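Local structure of phosphate transporter (Thermotoga maritima MSB8, 6L85) at residues 77-82 with 115-120; 160-165 with 233-238. The protein probably imports phosphate across the cell membrane together with sodium, as a bacterial relative of the human SLC20 solute carriers. One frame throughout, in Å; residues are numbered along the deposited sequence.

Contact 1 (77-82 with 115-120); sequences VELMYG and MGFGLV
F117 carries this contact alone from its side, laying its ring against the backbone of helix 76-99 at G82, L79 and E78. The main interaction is a CH-pi contact: G82 CA sits 3.6 Å from the centroid of the F117 ring, 22° off the ring normal and displaced toward the rim beside CD1. Glycine permits this approach, because a CB at position 82 would point at F117 and collide with CD1. The CA atoms of G82 and F117 come within 5.3 Å of each other, although the axes of the two segments remain 10.1 Å apart.

Apolar contact continues along the ring to its far end. F117 CZ meets L79 CA at 3.8 Å, and the L79 side chain crosses the phenylalanine at roughly a right angle, L79 CD1 lying 4.2 Å from F117 CE2. The leucine CG is anti to the backbone N (chi1 172°), and CD1 is the methyl that comes near the ring, although the CB bond leads away from the opposite helix.

Polar contact is slight, and no hydrogen bond joins the segments. The carbonyl E78 O, which accepts the helical bond from G82 N, approaches F117 CE1 obliquely at 3.4 Å. An alanine in place of F117 is likely to leave the CA of G82 and one methyl of L79 without the ring they pack on and open a gap between the helices.

The N-to-C directions of the two segments, parts of the consecutive helices 76-99 and 106-121, make an angle of 141°, a roughly antiparallel pair. Y393 of helix 368-400 meets F117 edge-to-face and hydrogen-bonds E78 OE1 through its hydroxyl, V69 and V74, in the loop before helix 76-99, touch the F117 side chain, and L79 packs on V272 of helix 260-275.

Contact 2 (160-165 with 233-238); sequences SVFHTK and DAVENV
The F162 ring meets E236 at its edge, where OE2 lies near the ring plane and 3.7 Å from CZ. Ring and carboxylate planes are only 16° apart, although the two side chains as a whole cross at about a right angle. Obliquely to the ring comes V235 CG1, 3.9 Å from F162 CZ. The rim hydrogens of a phenyl ring are slightly positive, so the carboxylate oxygen is probably tolerated there; E236 OE2 also hydrogen-bonds S321 OG, which helps fix the carboxylate.

Helix 129-162 ends here in a wider pi-type turn at 160-162, followed by an inverse gamma turn centred on H163. T164 OG1 ties the turn back to the helix by donating to V161 O at 2.7 Å, tilted from the carbonyl plane.

The V235 methyl that meets the ring serves a second partner: V161 and V235 reach toward each other tip to tip, their CG1 atoms 4.1 Å apart. Each CG1 is anti to its own backbone N (V161 chi1 -178°, V235 chi1 169°), and each CB bond points across the contact. A174 of helix 167-194 packs on V161, I157 of helix 129-162 touches F162, and T319 touches E236.

Overall arrangement
Contacts 1 and 2 lie on opposite sides of the chain's centre, their centres 54 Å apart, and share no helix; they are linked in sequence, since helix 106-121 of contact 1 is followed by helix 129-162 of contact 2. Contact 1 is buried and joins two consecutive helices mainly by side chain against backbone. Contact 2 is partly buried and joins helices far apart in sequence, at a helix end beside a turn; its valines are covered, whereas F162 and E236 are partly exposed residues. Neither has a hydrogen bond between its segments. Each glutamate does have an outside hydroxyl partner, but only E236 brings its carboxylate to the aromatic ring.

Contact 1 (77-82 with 115-120)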
loop_
_atom_site.group_PDB
_atom_site.type_symbol
_atom_site.label_atom_id
_atom_site.label_comp_id
_atom_site.label_asym_id
_atom_site.label_seq_id
_atom_site.Cartn_x
_atom_site.Cartn_y
_atom_site.Cartn_z
ATOM N N VAL B 77 -0.916 12.972 -36.414
ATOM C CA VAL B 77 -1.380 11.691 -36.948
ATOM C C VAL B 77 -0.207 10.730 -37.130
ATOM O O VAL B 77 -0.310 9.519 -36.850
ATOM C CB VAL B 77 -2.148 11.913 -38.266
ATOM C CG1 VAL B 77 -1.252 12.582 -39.320
ATOM C CG2 VAL B 77 -2.720 10.601 -38.786
ATOM N N GLU B 78 0.937 11.259 -37.576
ATOM C CA GLU B 78 2.096 10.416 -37.801
ATOM C C GLU B 78 2.695 9.959 -36.476
ATOM O O GLU B 78 3.177 8.835 -36.380
ATOM C CB GLU B 78 3.139 11.150 -38.656
ATOM C CG GLU B 78 2.664 11.546 -40.085
ATOM C CD GLU B 78 1.920 10.429 -40.837
ATOM O OE1 GLU B 78 2.248 9.230 -40.666
ATOM O OE2 GLU B 78 0.998 10.761 -41.615
ATOM N N LEU B 79 2.692 10.829 -35.460
ATOM C CA LEU B 79 3.113 10.428 -34.127
ATOM C C LEU B 79 2.295 9.247 -33.642
ATOM O O LEU B 79 2.826 8.312 -33.035
ATOM C CB LEU B 79 2.969 11.599 -33.153
ATOM C CG LEU B 79 3.201 11.173 -31.704
ATOM C CD1 LEU B 79 4.621 10.643 -31.554
ATOM C CD2 LEU B 79 2.956 12.307 -30.749
ATOM N N MET B 80 1.001 9.266 -33.934
ATOM C CA MET B 80 0.122 8.190 -33.512
ATOM C C MET B 80 0.495 6.874 -34.209
ATOM O O MET B 80 0.671 5.822 -33.556
ATOM C CB MET B 80 -1.321 8.673 -33.760
ATOM C CG MET B 80 -2.388 7.696 -34.149
ATOM S SD MET B 80 -3.894 8.683 -34.472
ATOM C CE MET B 80 -4.329 9.159 -32.802
ATOM N N TYR B 81 0.716 6.926 -35.527
ATOM C CA TYR B 81 1.135 5.701 -36.219
ATOM C C TYR B 81 2.562 5.275 -35.835
ATOM O O TYR B 81 2.862 4.079 -35.790
ATOM C CB TYR B 81 0.997 5.880 -37.734
ATOM C CG TYR B 81 -0.450 5.971 -38.188
ATOM C CD1 TYR B 81 -1.381 5.035 -37.768
ATOM C CD2 TYR B 81 -0.884 7.005 -39.010
ATOM C CE1 TYR B 81 -2.705 5.115 -38.155
ATOM C CE2 TYR B 81 -2.208 7.093 -39.408
ATOM C CZ TYR B 81 -3.114 6.143 -38.973
ATOM O OH TYR B 81 -4.439 6.202 -39.356
ATOM N N GLY B 82 3.441 6.223 -35.516
ATOM C CA GLY B 82 4.775 5.862 -35.076
ATOM C C GLY B 82 4.776 5.169 -33.726
ATOM O O GLY B 82 5.523 4.206 -33.513
ATOM N N MET B 115 12.861 5.956 -31.903
ATOM C CA MET B 115 13.906 6.570 -32.706
ATOM C C MET B 115 13.769 6.183 -34.176
ATOM O O MET B 115 13.878 7.038 -35.067
ATOM C CB MET B 115 15.261 6.145 -32.153
ATOM C CG MET B 115 16.337 7.192 -32.232
ATOM S SD MET B 115 17.949 6.397 -32.073
ATOM C CE MET B 115 17.744 5.026 -33.215
ATOM N N GLY B 116 13.526 4.900 -34.444
ATOM C CA GLY B 116 13.371 4.452 -35.814
ATOM C C GLY B 116 12.220 5.142 -36.511
ATOM O O GLY B 116 12.361 5.625 -37.646
ATOM N N PHE B 117 11.064 5.205 -35.838
ATOM C CA PHE B 117 9.947 5.961 -36.397
ATOM C C PHE B 117 10.358 7.402 -36.695
ATOM O O PHE B 117 10.112 7.913 -37.792
ATOM C CB PHE B 117 8.747 5.957 -35.447
ATOM C CG PHE B 117 7.961 7.234 -35.493
ATOM C CD1 PHE B 117 7.233 7.571 -36.625
ATOM C CD2 PHE B 117 8.002 8.127 -34.430
ATOM C CE1 PHE B 117 6.535 8.760 -36.692
ATOM C CE2 PHE B 117 7.302 9.317 -34.486
ATOM C CZ PHE B 117 6.563 9.634 -35.625
ATOM N N GLY B 118 10.968 8.079 -35.718
ATOM C CA GLY B 118 11.315 9.482 -35.903
ATOM C C GLY B 118 12.259 9.707 -37.071
ATOM O O GLY B 118 12.141 10.701 -37.791
ATOM N N LEU B 119 13.211 8.787 -37.270
ATOM C CA LEU B 119 14.178 8.918 -38.357
ATOM C C LEU B 119 13.520 8.709 -39.712
ATOM O O LEU B 119 13.829 9.422 -40.672
ATOM C CB LEU B 119 15.334 7.930 -38.170
ATOM C CG LEU B 119 16.163 8.228 -36.924
ATOM C CD1 LEU B 119 16.981 7.016 -36.510
ATOM C CD2 LEU B 119 17.048 9.475 -37.116
ATOM N N VAL B 120 12.617 7.738 -39.819
ATOM C CA VAL B 120 11.985 7.513 -41.115
ATOM C C VAL B 120 10.969 8.600 -41.431
ATOM O O VAL B 120 10.746 8.932 -42.603
ATOM C CB VAL B 120 11.357 6.111 -41.158
ATOM C CG1 VAL B 120 10.243 6.037 -42.195
ATOM C CG2 VAL B 120 12.412 5.141 -41.523
#

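Contact 2 (160-165 with 233-238)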
loop_
_atom_site.group_PDB
_atom_site.type_symbol
_atom_site.label_atom_id
_atom_site.label_comp_id
_atom_site.label_asym_id
_atom_site.label_seq_id
_atom_site.Cartn_x
_atom_site.Cartn_y
_atom_site.Cartn_z
ATOM N N SER B 160 28.659 -3.788 9.765
ATOM C CA SER B 160 27.648 -3.600 10.793
ATOM C C SER B 160 27.033 -4.898 11.274
ATOM O O SER B 160 26.424 -4.912 12.349
ATOM C CB SER B 160 26.541 -2.666 10.278
ATOM O OG SER B 160 25.761 -3.308 9.270
ATOM N N VAL B 161 27.185 -5.991 10.527
ATOM C CA VAL B 161 26.645 -7.270 10.980
ATOM C C VAL B 161 27.757 -8.287 11.243
ATOM O O VAL B 161 27.971 -8.700 12.389
ATOM C CB VAL B 161 25.615 -7.824 9.970
ATOM C CG1 VAL B 161 25.020 -9.144 10.470
ATOM C CG2 VAL B 161 24.525 -6.810 9.737
ATOM N N PHE B 162 28.487 -8.685 10.197
ATOM C CA PHE B 162 29.391 -9.830 10.339
ATOM C C PHE B 162 30.620 -9.481 11.184
ATOM O O PHE B 162 30.976 -10.222 12.104
ATOM C CB PHE B 162 29.781 -10.371 8.954
ATOM C CG PHE B 162 28.617 -10.999 8.205
ATOM C CD1 PHE B 162 28.158 -12.268 8.536
ATOM C CD2 PHE B 162 27.964 -10.302 7.192
ATOM C CE1 PHE B 162 27.079 -12.847 7.858
ATOM C CE2 PHE B 162 26.880 -10.865 6.506
ATOM C CZ PHE B 162 26.437 -12.137 6.839
ATOM N N HIS B 163 31.246 -8.335 10.938
ATOM C CA HIS B 163 32.411 -7.963 11.725
ATOM C C HIS B 163 32.049 -7.340 13.068
ATOM O O HIS B 163 32.659 -6.342 13.455
ATOM C CB HIS B 163 33.281 -6.963 10.947
ATOM C CG HIS B 163 33.683 -7.429 9.582
ATOM N ND1 HIS B 163 33.502 -8.728 9.148
ATOM C CD2 HIS B 163 34.266 -6.767 8.552
ATOM C CE1 HIS B 163 33.946 -8.842 7.908
ATOM N NE2 HIS B 163 34.412 -7.667 7.522
ATOM N N THR B 164 31.133 -7.947 13.827
ATOM C CA THR B 164 30.740 -7.420 15.131
ATOM C C THR B 164 30.784 -8.543 16.161
ATOM O O THR B 164 30.788 -9.726 15.814
ATOM C CB THR B 164 29.317 -6.786 15.123
ATOM O OG1 THR B 164 28.336 -7.795 14.869
ATOM C CG2 THR B 164 29.192 -5.688 14.074
ATOM N N LYS B 165 30.778 -8.152 17.440
ATOM C CA LYS B 165 30.862 -9.106 18.543
ATOM C C LYS B 165 29.670 -10.045 18.623
ATOM O O LYS B 165 29.790 -11.136 19.197
ATOM C CB LYS B 165 30.979 -8.358 19.879
ATOM C CG LYS B 165 32.276 -7.568 20.040
ATOM C CD LYS B 165 32.265 -6.745 21.317
ATOM C CE LYS B 165 32.515 -5.278 21.015
ATOM N NZ LYS B 165 33.684 -5.112 20.093
ATOM N N ASP B 233 24.407 -19.277 10.243
ATOM C CA ASP B 233 23.197 -19.897 9.720
ATOM C C ASP B 233 21.960 -19.073 10.085
ATOM O O ASP B 233 21.050 -18.904 9.264
ATOM C CB ASP B 233 23.098 -21.331 10.244
ATOM C CG ASP B 233 21.952 -22.096 9.632
ATOM O OD1 ASP B 233 21.661 -21.892 8.430
ATOM O OD2 ASP B 233 21.333 -22.903 10.354
ATOM N N ALA B 234 21.938 -18.510 11.300
ATOM C CA ALA B 234 20.803 -17.704 11.744
ATOM C C ALA B 234 20.728 -16.388 10.977
ATOM O O ALA B 234 19.639 -15.964 10.556
ATOM C CB ALA B 234 20.895 -17.444 13.250
ATOM N N VAL B 235 21.875 -15.730 10.782
ATOM C CA VAL B 235 21.885 -14.468 10.055
ATOM C C VAL B 235 21.470 -14.684 8.606
ATOM O O VAL B 235 20.675 -13.909 8.052
ATOM C CB VAL B 235 23.265 -13.799 10.164
ATOM C CG1 VAL B 235 23.376 -12.621 9.182
ATOM C CG2 VAL B 235 23.508 -13.346 11.608
ATOM N N GLU B 236 21.978 -15.741 7.967
ATOM C CA GLU B 236 21.571 -15.984 6.589
ATOM C C GLU B 236 20.107 -16.366 6.503
ATOM O O GLU B 236 19.454 -16.053 5.506
ATOM C CB GLU B 236 22.442 -17.054 5.942
ATOM C CG GLU B 236 23.827 -16.510 5.603
ATOM C CD GLU B 236 23.811 -15.447 4.489
ATOM O OE1 GLU B 236 23.113 -15.656 3.470
ATOM O OE2 GLU B 236 24.516 -14.417 4.624
ATOM N N ASN B 237 19.571 -17.022 7.535
ATOM C CA ASN B 237 18.152 -17.350 7.542
ATOM C C ASN B 237 17.297 -16.081 7.600
ATOM O O ASN B 237 16.289 -15.950 6.884
ATOM C CB ASN B 237 17.874 -18.267 8.729
ATOM C CG ASN B 237 16.477 -18.794 8.728
ATOM O OD1 ASN B 237 16.071 -19.495 7.794
ATOM N ND2 ASN B 237 15.712 -18.448 9.761
ATOM N N VAL B 238 17.723 -15.115 8.413
ATOM C CA VAL B 238 17.023 -13.838 8.483
ATOM C C VAL B 238 17.123 -13.086 7.152
ATOM O O VAL B 238 16.127 -12.542 6.653
ATOM C CB VAL B 238 17.572 -13.016 9.666
ATOM C CG1 VAL B 238 17.066 -11.613 9.614
ATOM C CG2 VAL B 238 17.133 -13.654 10.963
#